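Local structure of alpha-ketoglutarate-dependent non-heme iron oxygenase EasH (Aspergillus japonicus, 5M0T) at residues T11-P16 with Q29-V34; W113-S118 with T235-S240; E150-F155 with I228-Q233; P173-W178 with K207-A212. The protein probably uses iron(II), 2-oxoglutarate and dioxygen to oxidise an ergot-alkaloid intermediate on the pathway to cycloclavine. All blocks are in the same frame, centred on the assembly; numbering follows the deposited sequence.

Contact 1: T11-P16 with Q29-V34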
loop_
_atom_site.group_PDB
_atom_site.type_symbol
_atom_site.label_atom_id
_atom_site.label_comp_id
_atom_site.label_asym_id
_atom_site.label_seq_id
_atom_site.Cartn_x
_atom_site.Cartn_y
_atom_site.Cartn_z
ATOM N N THR A 11 -19.906 26.276 8.922
ATOM C CA THR A 11 -20.423 25.649 10.144
ATOM C C THR A 11 -20.106 24.158 10.130
ATOM O O THR A 11 -19.988 23.552 9.073
ATOM C CB THR A 11 -21.966 25.818 10.252
ATOM O OG1 THR A 11 -22.304 27.200 10.145
ATOM C CG2 THR A 11 -22.527 25.281 11.587
ATOM N N LEU A 12 -19.952 23.582 11.309
ATOM C CA LEU A 12 -19.765 22.149 11.447
ATOM C C LEU A 12 -21.144 21.570 11.689
ATOM O O LEU A 12 -21.837 21.983 12.618
ATOM C CB LEU A 12 -18.837 21.815 12.619
ATOM C CG LEU A 12 -18.692 20.351 13.013
ATOM C CD1 LEU A 12 -18.324 19.488 11.810
ATOM C CD2 LEU A 12 -17.661 20.232 14.130
ATOM N N ARG A 13 -21.542 20.623 10.839
ATOM C CA ARG A 13 -22.878 20.045 10.925
ATOM C C ARG A 13 -22.818 18.755 11.697
ATOM O O ARG A 13 -21.769 18.116 11.807
ATOM C CB ARG A 13 -23.509 19.864 9.537
ATOM C CG ARG A 13 -24.092 21.173 9.021
ATOM C CD ARG A 13 -24.970 20.980 7.804
ATOM N NE ARG A 13 -24.186 20.741 6.596
ATOM C CZ ARG A 13 -24.693 20.430 5.400
ATOM N NH1 ARG A 13 -26.002 20.289 5.226
ATOM N NH2 ARG A 13 -23.881 20.252 4.366
ATOM N N ARG A 14 -23.976 18.415 12.236
ATOM C CA ARG A 14 -24.161 17.363 13.212
ATOM C C ARG A 14 -25.358 16.524 12.739
ATOM O O ARG A 14 -26.394 17.080 12.344
ATOM C CB ARG A 14 -24.478 18.043 14.539
ATOM C CG ARG A 14 -24.296 17.210 15.787
ATOM C CD ARG A 14 -24.620 18.022 17.036
ATOM N NE ARG A 14 -23.578 18.974 17.415
ATOM C CZ ARG A 14 -22.417 18.680 18.012
ATOM N NH1 ARG A 14 -22.066 17.424 18.291
ATOM N NH2 ARG A 14 -21.581 19.672 18.313
ATOM N N ILE A 15 -25.221 15.205 12.752
ATOM C CA ILE A 15 -26.250 14.326 12.181
ATOM C C ILE A 15 -26.255 12.993 12.941
ATOM O O ILE A 15 -25.198 12.436 13.229
ATOM C CB ILE A 15 -26.030 14.139 10.648
ATOM C CG1 ILE A 15 -27.286 13.647 9.949
ATOM C CG2 ILE A 15 -24.868 13.227 10.369
ATOM C CD1 ILE A 15 -27.132 13.602 8.441
ATOM N N PRO A 16 -27.448 12.487 13.300
ATOM C CA PRO A 16 -27.483 11.224 14.058
ATOM C C PRO A 16 -27.083 10.006 13.229
ATOM O O PRO A 16 -27.313 9.974 12.015
ATOM C CB PRO A 16 -28.947 11.125 14.508
ATOM C CG PRO A 16 -29.712 11.970 13.546
ATOM C CD PRO A 16 -28.791 13.077 13.141
ATOM N N GLN A 29 -19.437 15.096 1.567
ATOM C CA GLN A 29 -19.107 15.670 0.254
ATOM C C GLN A 29 -19.142 17.196 0.229
ATOM O O GLN A 29 -18.273 17.835 -0.361
ATOM C CB GLN A 29 -20.094 15.203 -0.810
ATOM C CG GLN A 29 -19.955 13.768 -1.217
ATOM C CD GLN A 29 -20.954 13.394 -2.309
ATOM O OE1 GLN A 29 -22.152 13.636 -2.184
ATOM N NE2 GLN A 29 -20.459 12.803 -3.384
ATOM N N GLU A 30 -20.182 17.767 0.829
ATOM C CA GLU A 30 -20.375 19.207 0.826
ATOM C C GLU A 30 -19.390 19.942 1.758
ATOM O O GLU A 30 -18.888 20.999 1.393
ATOM C CB GLU A 30 -21.825 19.540 1.190
ATOM C CG GLU A 30 -22.804 19.069 0.117
ATOM C CD GLU A 30 -24.280 19.103 0.526
ATOM O OE1 GLU A 30 -24.606 19.362 1.705
ATOM O OE2 GLU A 30 -25.132 18.854 -0.356
ATOM N N ASP A 31 -19.142 19.384 2.945
ATOM C CA ASP A 31 -18.403 20.065 4.026
ATOM C C ASP A 31 -17.021 19.474 4.342
ATOM O O ASP A 31 -16.196 20.148 4.947
ATOM C CB ASP A 31 -19.234 20.058 5.313
ATOM C CG ASP A 31 -20.491 20.937 5.231
ATOM O OD1 ASP A 31 -20.840 21.460 4.156
ATOM O OD2 ASP A 31 -21.153 21.106 6.273
ATOM N N GLY A 32 -16.783 18.223 3.946
ATOM C CA GLY A 32 -15.537 17.522 4.253
ATOM C C GLY A 32 -15.434 16.971 5.659
ATOM O O GLY A 32 -14.446 16.310 6.000
ATOM N N VAL A 33 -16.461 17.217 6.469
ATOM C CA VAL A 33 -16.447 16.875 7.869
ATOM C C VAL A 33 -17.879 16.948 8.382
ATOM O O VAL A 33 -18.629 17.859 8.008
ATOM C CB VAL A 33 -15.488 17.802 8.680
ATOM C CG1 VAL A 33 -15.879 19.277 8.565
ATOM C CG2 VAL A 33 -15.429 17.382 10.142
ATOM N N VAL A 34 -18.267 15.973 9.198
ATOM C CA VAL A 34 -19.588 15.966 9.854
ATOM C C VAL A 34 -19.473 15.257 11.204
ATOM O O VAL A 34 -18.700 14.316 11.336
ATOM C CB VAL A 34 -20.662 15.277 8.958
ATOM C CG1 VAL A 34 -20.255 13.863 8.587
ATOM C CG2 VAL A 34 -22.034 15.271 9.610
HETATM O O HOH W 1 -20.284 19.963 8.447
#
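Arg13 and Val34 bring the two backbones closest, with their CA atoms 5.3 Å apart, where the edge strand 14-16 runs parallel to strand 33-37. The two strands and the helix 21-31 between them make a beta-alpha-beta unit at the edge of the main sheet, and residues 29-34 are its turn from helix into second strand, with Gly32 leaving the helix at positive phi. Across this turn Arg13 reaches back to the helix end. Its CG stands anti to the carbonyl carbon (chi1 -80°) and the chain bends at chi3, which lays the guanidinium edge-on to two carboxylates. Arg13 NE donates to Asp31 OD2 at 3.1 Å, within the guanidinium plane but from above the carboxylate plane, since the two planes are turned 46° apart. Arg13 NH2 adds weak bonds to both Asp31 oxygens. Toward Glu30 the planes are nearly coplanar, and NH2 of Arg13 meets the anti lone pair of Glu30 OE1 at 2.9 Å in an almost straight bond. One guanidinium thus ties two successive acidic residues into a salt-bridge network. Apolar contacts add to it: Ile15 CG2 rests on Val34 CG2 at 3.6 Å, while Leu12 CD1 meets Val33 CG2 at 3.9 Å, the two side chains crossing at about a right angle. Side chains of helix 21-31 touch Ile15 and Val34 as well. A water bridges the segments, accepting from Arg13 N and donating to Val33 O at 2.7 Å and to Asp31 OD2 at 2.6 Å.

Contact 2: W113-S118 with T235-S240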
loop_
_atom_site.group_PDB
_atom_site.type_symbol
_atom_site.label_atom_id
_atom_site.label_comp_id
_atom_site.label_asym_id
_atom_site.label_seq_id
_atom_site.Cartn_x
_atom_site.Cartn_y
_atom_site.Cartn_z
ATOM N N TRP A 113 -9.274 -0.509 3.292
ATOM C CA TRP A 113 -8.893 -1.227 4.511
ATOM C C TRP A 113 -8.330 -0.269 5.570
ATOM O O TRP A 113 -8.189 0.926 5.318
ATOM C CB TRP A 113 -7.915 -2.374 4.193
ATOM C CG TRP A 113 -6.637 -2.014 3.468
ATOM C CD1 TRP A 113 -6.137 -0.758 3.178
ATOM C CD2 TRP A 113 -5.655 -2.942 3.004
ATOM N NE1 TRP A 113 -4.939 -0.865 2.520
ATOM C CE2 TRP A 113 -4.615 -2.192 2.409
ATOM C CE3 TRP A 113 -5.547 -4.336 3.045
ATOM C CZ2 TRP A 113 -3.493 -2.798 1.842
ATOM C CZ3 TRP A 113 -4.435 -4.934 2.476
ATOM C CH2 TRP A 113 -3.422 -4.161 1.876
ATOM N N LEU A 114 -8.030 -0.787 6.753
ATOM C CA LEU A 114 -7.525 0.024 7.852
ATOM C C LEU A 114 -6.085 0.440 7.574
ATOM O O LEU A 114 -5.269 -0.390 7.199
ATOM C CB LEU A 114 -7.596 -0.768 9.161
ATOM C CG LEU A 114 -7.160 -0.051 10.443
ATOM C CD1 LEU A 114 -8.168 1.012 10.855
ATOM C CD2 LEU A 114 -6.959 -1.071 11.556
ATOM N N THR A 115 -5.787 1.722 7.726
ATOM C CA THR A 115 -4.398 2.186 7.671
ATOM C C THR A 115 -3.836 2.369 9.097
ATOM O O THR A 115 -2.734 1.890 9.398
ATOM C CB THR A 115 -4.186 3.413 6.763
ATOM O OG1 THR A 115 -2.802 3.775 6.778
ATOM C CG2 THR A 115 -5.005 4.620 7.183
ATOM N N THR A 116 -4.604 3.009 9.974
ATOM C CA THR A 116 -4.188 3.213 11.357
ATOM C C THR A 116 -5.374 3.497 12.254
ATOM O O THR A 116 -6.355 4.085 11.832
ATOM C CB THR A 116 -3.115 4.348 11.504
ATOM O OG1 THR A 116 -2.773 4.548 12.888
ATOM C CG2 THR A 116 -3.593 5.671 10.913
ATOM N N SER A 117 -5.279 3.067 13.498
ATOM C CA SER A 117 -6.232 3.446 14.515
ATOM C C SER A 117 -5.487 3.591 15.821
ATOM O O SER A 117 -4.596 2.789 16.120
ATOM C CB SER A 117 -7.336 2.384 14.657
ATOM O OG SER A 117 -8.421 2.908 15.398
ATOM N N SER A 118 -5.851 4.610 16.591
ATOM C CA SER A 118 -5.180 4.908 17.841
ATOM C C SER A 118 -6.170 5.377 18.864
ATOM O O SER A 118 -7.240 5.856 18.523
ATOM C CB SER A 118 -4.112 6.010 17.651
ATOM O OG SER A 118 -3.311 5.768 16.494
ATOM N N THR A 235 -0.399 1.656 0.870
ATOM C CA THR A 235 0.147 0.875 1.961
ATOM C C THR A 235 -0.378 1.389 3.310
ATOM O O THR A 235 -0.367 2.589 3.563
ATOM C CB THR A 235 1.691 0.928 1.942
ATOM O OG1 THR A 235 2.178 0.512 0.651
ATOM C CG2 THR A 235 2.282 0.027 3.014
ATOM N N PRO A 236 -0.863 0.483 4.171
ATOM C CA PRO A 236 -1.247 0.874 5.521
ATOM C C PRO A 236 -0.095 1.400 6.400
ATOM O O PRO A 236 1.041 0.923 6.304
ATOM C CB PRO A 236 -1.782 -0.433 6.117
ATOM C CG PRO A 236 -2.255 -1.219 4.950
ATOM C CD PRO A 236 -1.277 -0.898 3.863
ATOM N N VAL A 237 -0.401 2.358 7.263
ATOM C CA VAL A 237 0.556 2.820 8.261
ATOM C C VAL A 237 0.886 1.703 9.272
ATOM O O VAL A 237 2.042 1.574 9.692
ATOM C CB VAL A 237 0.052 4.093 8.967
ATOM C CG1 VAL A 237 0.914 4.435 10.173
ATOM C CG2 VAL A 237 0.033 5.260 7.987
ATOM N N GLU A 238 -0.117 0.900 9.637
ATOM C CA GLU A 238 0.053 -0.215 10.572
ATOM C C GLU A 238 0.186 -1.545 9.854
ATOM O O GLU A 238 -0.677 -1.901 9.052
ATOM C CB GLU A 238 -1.125 -0.278 11.523
ATOM C CG GLU A 238 -1.169 0.899 12.488
ATOM C CD GLU A 238 -2.417 0.914 13.339
ATOM O OE1 GLU A 238 -3.197 -0.077 13.312
ATOM O OE2 GLU A 238 -2.637 1.938 14.028
ATOM N N ALA A 239 1.260 -2.275 10.156
ATOM C CA ALA A 239 1.590 -3.522 9.469
ATOM C C ALA A 239 0.726 -4.677 9.939
ATOM O O ALA A 239 0.571 -4.895 11.130
ATOM C CB ALA A 239 3.060 -3.872 9.663
ATOM N N SER A 240 0.184 -5.419 8.986
ATOM C CA SER A 240 -0.657 -6.582 9.278
ATOM C C SER A 240 0.152 -7.809 9.713
ATOM O O SER A 240 -0.396 -8.703 10.360
ATOM C CB SER A 240 -1.527 -6.918 8.069
ATOM O OG SER A 240 -0.731 -7.193 6.937
HETATM O O HOH W 2 -4.982 0.134 15.167
#
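A buried loop-on-strand contact joins Thr115, Thr116 and Ser117 of strand 112-122 to Pro236, Val237 and Glu238, in the loop that follows strand 222-231, close to the second subunit. Glu238 N donates to Thr115 O at 2.8 Å, nearly in line with the carbonyl bond. Beside it, Val237 N gives a straight bond of 2.8 Å to Thr115 OG1; this oxygen stands anti to the backbone N (chi1 -180°), which brings the hydroxyl to the Val237 amide. The strand is irregular here: Thr115 and Thr116 both face Ile228 of the neighbouring strand, a classic beta bulge, and the loop binds at that break. Glu238 extends along the strand beyond it. Its OE2 takes two bonds from the strand on the same face of the carboxylate, from Thr116 OG1 and from Ser117 N, each 2.9 Å long and steeply tilted from the plane, and a weak one from Ser79 N. OE1 accepts from a water that also donates to Ser117 O, so both carboxylate oxygens are engaged in a buried setting. At the other end Pro236 packs against the indole of Trp113, its CG 3.4 Å above the ring plane and displaced toward the rim. The indole also meets Trp272 edge-to-face, and Val237 O accepts from Thr273 OG1 of the second subunit.

Contact 3: E150-F155 with I228-Q233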
loop_
_atom_site.group_PDB
_atom_site.type_symbol
_atom_site.label_atom_id
_atom_site.label_comp_id
_atom_site.label_asym_id
_atom_site.label_seq_id
_atom_site.Cartn_x
_atom_site.Cartn_y
_atom_site.Cartn_z
ATOM N N GLU A 150 -9.694 10.514 -3.260
ATOM C CA GLU A 150 -9.959 10.283 -1.858
ATOM C C GLU A 150 -9.126 9.088 -1.453
ATOM O O GLU A 150 -9.105 8.068 -2.152
ATOM C CB GLU A 150 -11.444 10.027 -1.609
ATOM C CG GLU A 150 -12.357 11.224 -1.904
ATOM C CD GLU A 150 -12.132 12.416 -0.967
ATOM O OE1 GLU A 150 -11.525 12.266 0.122
ATOM O OE2 GLU A 150 -12.579 13.524 -1.316
ATOM N N SER A 151 -8.387 9.255 -0.360
ATOM C CA SER A 151 -7.451 8.241 0.130
ATOM C C SER A 151 -7.739 7.783 1.542
ATOM O O SER A 151 -7.478 6.647 1.870
ATOM C CB SER A 151 -6.017 8.799 0.092
ATOM O OG SER A 151 -5.937 9.980 0.861
ATOM N N MET A 152 -8.251 8.671 2.383
ATOM C CA MET A 152 -8.464 8.370 3.786
ATOM C C MET A 152 -9.813 8.863 4.274
ATOM O O MET A 152 -10.350 9.848 3.765
ATOM C CB MET A 152 -7.383 9.037 4.617
ATOM C CG MET A 152 -5.987 8.564 4.304
ATOM S SD MET A 152 -4.787 9.459 5.284
ATOM C CE MET A 152 -3.360 8.385 5.160
ATOM N N LEU A 153 -10.335 8.165 5.268
ATOM C CA LEU A 153 -11.555 8.548 5.959
ATOM C C LEU A 153 -11.332 8.295 7.445
ATOM O O LEU A 153 -11.122 7.144 7.833
ATOM C CB LEU A 153 -12.742 7.709 5.468
ATOM C CG LEU A 153 -14.124 8.117 5.982
ATOM C CD1 LEU A 153 -14.373 9.622 5.856
ATOM C CD2 LEU A 153 -15.191 7.323 5.235
ATOM N N ASN A 154 -11.394 9.358 8.255
ATOM C CA ASN A 154 -11.148 9.282 9.703
ATOM C C ASN A 154 -12.435 9.332 10.516
ATOM O O ASN A 154 -13.117 10.345 10.537
ATOM C CB ASN A 154 -10.233 10.428 10.154
ATOM C CG ASN A 154 -9.657 10.210 11.548
ATOM O OD1 ASN A 154 -10.264 9.557 12.410
ATOM N ND2 ASN A 154 -8.465 10.750 11.774
ATOM N N PHE A 155 -12.743 8.238 11.207
ATOM C CA PHE A 155 -13.842 8.200 12.165
ATOM C C PHE A 155 -13.223 8.468 13.516
ATOM O O PHE A 155 -12.644 7.565 14.098
ATOM C CB PHE A 155 -14.512 6.824 12.188
ATOM C CG PHE A 155 -15.173 6.434 10.891
ATOM C CD1 PHE A 155 -14.420 5.946 9.833
ATOM C CD2 PHE A 155 -16.561 6.483 10.755
ATOM C CE1 PHE A 155 -15.026 5.562 8.647
ATOM C CE2 PHE A 155 -17.176 6.104 9.568
ATOM C CZ PHE A 155 -16.412 5.640 8.517
ATOM N N ILE A 228 -8.824 5.290 11.045
ATOM C CA ILE A 228 -8.639 5.783 9.683
ATOM C C ILE A 228 -8.691 4.639 8.681
ATOM O O ILE A 228 -7.855 3.730 8.711
ATOM C CB ILE A 228 -7.342 6.597 9.546
ATOM C CG1 ILE A 228 -7.196 7.563 10.731
ATOM C CG2 ILE A 228 -7.333 7.354 8.234
ATOM C CD1 ILE A 228 -5.937 8.414 10.715
ATOM N N MET A 229 -9.694 4.688 7.802
ATOM C CA MET A 229 -9.795 3.765 6.664
ATOM C C MET A 229 -9.159 4.414 5.452
ATOM O O MET A 229 -9.161 5.633 5.305
ATOM C CB MET A 229 -11.257 3.418 6.359
ATOM C CG MET A 229 -12.017 2.874 7.553
ATOM S SD MET A 229 -11.260 1.429 8.300
ATOM C CE MET A 229 -11.424 0.224 6.990
ATOM N N GLN A 230 -8.653 3.571 4.563
ATOM C CA GLN A 230 -7.863 4.020 3.436
ATOM C C GLN A 230 -8.113 3.194 2.185
ATOM O O GLN A 230 -8.374 2.001 2.264
ATOM C CB GLN A 230 -6.399 3.935 3.855
ATOM C CG GLN A 230 -5.348 4.163 2.790
ATOM C CD GLN A 230 -3.986 4.376 3.433
ATOM O OE1 GLN A 230 -3.782 5.338 4.167
ATOM N NE2 GLN A 230 -3.079 3.451 3.205
ATOM N N SER A 231 -8.025 3.857 1.042
ATOM C CA SER A 231 -7.991 3.212 -0.275
ATOM C C SER A 231 -6.962 2.067 -0.331
ATOM O O SER A 231 -5.791 2.259 0.017
ATOM C CB SER A 231 -7.662 4.273 -1.351
ATOM O OG SER A 231 -7.338 3.680 -2.587
ATOM N N CYS A 232 -7.388 0.899 -0.808
ATOM C CA CYS A 232 -6.542 -0.300 -0.751
ATOM C C CYS A 232 -5.237 -0.230 -1.568
ATOM O O CYS A 232 -4.298 -0.978 -1.276
ATOM C CB CYS A 232 -7.324 -1.549 -1.140
ATOM S SG CYS A 232 -7.787 -1.605 -2.883
ATOM N N GLN A 233 -5.188 0.646 -2.574
ATOM C CA GLN A 233 -3.964 0.851 -3.374
ATOM C C GLN A 233 -2.791 1.456 -2.564
ATOM O O GLN A 233 -1.647 1.345 -2.997
ATOM C CB GLN A 233 -4.231 1.715 -4.609
ATOM C CG GLN A 233 -4.435 3.197 -4.309
ATOM C CD GLN A 233 -4.968 3.977 -5.511
ATOM O OE1 GLN A 233 -4.428 3.886 -6.613
ATOM N NE2 GLN A 233 -6.028 4.756 -5.299
#
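The amide of Asn154 and the ring of Phe155 are the flat groups that meet strand 228-231, and they lie on opposite faces of the sheet. Ile228 lies obliquely across Asn154, its CG1 3.6 Å from Asn154 ND2 and its CD1 equally near that nitrogen. The amide nitrogen is also weakly bonded to Glu134, an iron ligand. The Phe155 ring meets Met229 CG through its CE1 at 4.2 Å, in an oblique approach, and also meets the Phe39 ring, the planes about 25° apart; Met229, bent at chi2 and chi3, carries its end away from strand 152-155. Met152 and Gln230 share the face of Asn154 and Ile228. They run side by side in the same direction, bringing Met152 CE to 3.2 Å from Gln230 OE1, while Gln230 NE2 donates to Thr235 O. Met152 CB also touches Ile228 CG2. The hydrogen-bonded pair Leu153-Met229 makes reciprocal bonds, Leu153 N to Met229 O and Met229 N to Leu153 O, both 2.8 Å. Ser231 N to Ser151 O extends the pairing, and CA-H...O contacts fill in between. Antiparallel at 167°, strands 152-158 and 222-231 are neighbours in the large sheet, consistent with the double-stranded beta-helix of the cupin clan, with the Asn154 face turned to the iron site.

Contact 4: P173-W178 with K207-A212. With FE2 (Fe (II) ion), chain C; AKG (2-oxoglutaric acid), chain D.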
loop_
_atom_site.group_PDB
_atom_site.type_symbol
_atom_site.label_atom_id
_atom_site.label_comp_id
_atom_site.label_asym_id
_atom_site.label_seq_id
_atom_site.Cartn_x
_atom_site.Cartn_y
_atom_site.Cartn_z
ATOM N N PRO A 173 -14.547 23.110 8.061
ATOM C CA PRO A 173 -15.482 22.666 7.034
ATOM C C PRO A 173 -15.261 23.412 5.726
ATOM O O PRO A 173 -15.083 24.630 5.749
ATOM C CB PRO A 173 -16.848 23.019 7.627
ATOM C CG PRO A 173 -16.642 23.034 9.081
ATOM C CD PRO A 173 -15.243 23.521 9.293
ATOM N N GLY A 174 -15.224 22.691 4.610
ATOM C CA GLY A 174 -15.007 23.307 3.295
ATOM C C GLY A 174 -13.564 23.288 2.820
ATOM O O GLY A 174 -13.321 23.535 1.636
ATOM N N SER A 175 -12.606 22.989 3.716
ATOM C CA SER A 175 -11.169 23.006 3.357
ATOM C C SER A 175 -10.762 21.913 2.367
ATOM O O SER A 175 -9.788 22.070 1.621
ATOM C CB SER A 175 -10.267 23.002 4.598
ATOM O OG SER A 175 -10.513 21.919 5.464
ATOM N N HIS A 176 -11.527 20.827 2.334
ATOM C CA HIS A 176 -11.403 19.817 1.278
ATOM C C HIS A 176 -11.597 20.304 -0.171
ATOM O O HIS A 176 -11.260 19.577 -1.106
ATOM C CB HIS A 176 -12.311 18.620 1.583
ATOM C CG HIS A 176 -13.763 18.868 1.318
ATOM N ND1 HIS A 176 -14.470 19.901 1.898
ATOM C CD2 HIS A 176 -14.643 18.213 0.525
ATOM C CE1 HIS A 176 -15.716 19.879 1.471
ATOM N NE2 HIS A 176 -15.848 18.862 0.638
ATOM N N LEU A 177 -12.122 21.513 -0.356
ATOM C CA LEU A 177 -12.387 22.089 -1.687
ATOM C C LEU A 177 -11.562 23.330 -2.005
ATOM O O LEU A 177 -11.670 23.873 -3.104
ATOM C CB LEU A 177 -13.878 22.438 -1.818
ATOM C CG LEU A 177 -14.838 21.247 -1.713
ATOM C CD1 LEU A 177 -16.280 21.739 -1.646
ATOM C CD2 LEU A 177 -14.649 20.280 -2.882
ATOM N N TRP A 178 -10.731 23.774 -1.069
ATOM C CA TRP A 178 -9.827 24.906 -1.316
ATOM C C TRP A 178 -8.877 24.583 -2.454
ATOM O O TRP A 178 -8.471 23.435 -2.627
ATOM C CB TRP A 178 -9.029 25.255 -0.057
ATOM C CG TRP A 178 -9.847 25.782 1.082
ATOM C CD1 TRP A 178 -11.210 25.953 1.125
ATOM C CD2 TRP A 178 -9.357 26.177 2.360
ATOM N NE1 TRP A 178 -11.589 26.441 2.351
ATOM C CE2 TRP A 178 -10.472 26.593 3.128
ATOM C CE3 TRP A 178 -8.079 26.244 2.928
ATOM C CZ2 TRP A 178 -10.344 27.061 4.437
ATOM C CZ3 TRP A 178 -7.950 26.711 4.227
ATOM C CH2 TRP A 178 -9.082 27.100 4.974
ATOM N N LYS A 207 -8.669 15.060 3.163
ATOM C CA LYS A 207 -8.495 16.333 2.500
ATOM C C LYS A 207 -8.926 17.512 3.341
ATOM O O LYS A 207 -8.753 18.630 2.927
ATOM C CB LYS A 207 -9.265 16.322 1.185
ATOM C CG LYS A 207 -8.728 15.279 0.234
ATOM C CD LYS A 207 -9.545 15.207 -1.034
ATOM C CE LYS A 207 -8.930 15.940 -2.170
ATOM N NZ LYS A 207 -9.586 15.544 -3.441
ATOM N N THR A 208 -9.461 17.259 4.529
ATOM C CA THR A 208 -10.004 18.299 5.377
ATOM C C THR A 208 -8.999 18.677 6.464
ATOM O O THR A 208 -8.478 17.803 7.165
ATOM C CB THR A 208 -11.317 17.815 6.007
ATOM O OG1 THR A 208 -12.253 17.475 4.958
ATOM C CG2 THR A 208 -11.924 18.865 6.917
ATOM N N LEU A 209 -8.747 19.984 6.595
ATOM C CA LEU A 209 -7.837 20.523 7.603
ATOM C C LEU A 209 -8.411 20.322 8.992
ATOM O O LEU A 209 -9.562 20.643 9.239
ATOM C CB LEU A 209 -7.561 22.018 7.396
ATOM C CG LEU A 209 -6.606 22.373 6.258
ATOM C CD1 LEU A 209 -6.694 23.860 5.939
ATOM C CD2 LEU A 209 -5.160 21.971 6.576
ATOM N N HIS A 210 -7.600 19.763 9.874
ATOM C CA HIS A 210 -8.008 19.460 11.226
ATOM C C HIS A 210 -6.777 19.382 12.137
ATOM O O HIS A 210 -5.652 19.308 11.657
ATOM C CB HIS A 210 -8.718 18.104 11.250
ATOM C CG HIS A 210 -7.784 16.966 11.028
ATOM N ND1 HIS A 210 -7.404 16.548 9.774
ATOM C CD2 HIS A 210 -7.078 16.221 11.906
ATOM C CE1 HIS A 210 -6.522 15.571 9.891
ATOM N NE2 HIS A 210 -6.290 15.366 11.177
ATOM N N GLY A 211 -7.004 19.367 13.442
ATOM C CA GLY A 211 -5.943 19.077 14.410
ATOM C C GLY A 211 -6.480 19.027 15.832
ATOM O O GLY A 211 -7.494 19.654 16.140
ATOM N N ALA A 212 -5.821 18.249 16.689
ATOM C CA ALA A 212 -6.177 18.146 18.106
ATOM C C ALA A 212 -6.056 19.518 18.729
ATOM O O ALA A 212 -5.109 20.240 18.434
ATOM C CB ALA A 212 -5.273 17.157 18.831
HETATM FE FE FE2 C . -4.748 14.485 11.833
HETATM C C1 AKG D . -3.730 13.224 13.846
HETATM O O1 AKG D . -3.528 13.070 12.643
HETATM O O2 AKG D . -2.910 12.825 14.790
HETATM C C2 AKG D . -4.989 13.903 14.405
HETATM O O5 AKG D . -5.598 14.660 13.674
HETATM C C3 AKG D . -5.471 13.614 15.803
HETATM C C4 AKG D . -6.642 14.493 16.211
HETATM C C5 AKG D . -7.135 14.259 17.612
HETATM O O3 AKG D . -6.661 13.203 18.231
HETATM O O4 AKG D . -7.935 15.008 18.126
HETATM O O HOH W 3 -11.973 17.610 -2.927
#
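Ser175 meets Leu209 through every atom of its short side chain. CB lies 3.9 Å from Leu209 CD1, and OG, placed between the backbone N and the carbonyl carbon (chi1 56°), accepts from Leu209 N at 2.9 Å. The same hydroxyl bonds to Leu172 O, so it bridges two backbone groups; Thr208 CG2 and Leu209 CB also flank it. Leu209 CD1 also reaches Trp178 CZ3 at 3.6 Å, with the side chains crossing at about a right angle. The Trp178 indole folds back so that one face covers Ser175 CA. Next in the chain, His176 CB touches Lys207 CB and Thr208 OG1, while His176 CA makes a CA-H...O contact to Lys207 O; His176 NE2 itself is bonded to Gln29 O. One residue beyond the grip on Leu209, His210 binds iron through NE2 at 1.9 Å, along with His132, Glu134 and the 2-oxoglutarate. Its ND1 donates to Thr208 O at 3.1 Å, practically straight and in the ring plane. The Thr208 carbonyl is thus a second-shell partner that should fix the rotation of the imidazole with NE2 toward the metal, and the Thr208-Leu209 peptide is gripped at both ends, its N-H by Ser175 OG and its C=O by His210 ND1.

Contacts 1, 2 and 3 reach the same large sheet, whereas contact 4 involves strand 210-211 of a smaller one. Contact 1 touches contact 4 directly, their centres 11 Å apart: Gly32 O lies 2.7 Å from Thr208 OG1, and Asp31 O lies equally close to Gly174 N, both probable hydrogen bonds. The edge unit therefore abuts the loop that leads to the iron ligand His210. Strand 112-122 of contact 2 neighbours strand 222-231 of contact 3, with a probable hydrogen bond of 2.8 Å between Trp113 O and Gln230 N; both contacts reach the second subunit. Contact 3 approaches the active site from the sheet, the Asn154 side chain about 5 Å from iron and 2-oxoglutarate, whereas the Thr116 side chain of contact 2 stays about 9 Å from the metal.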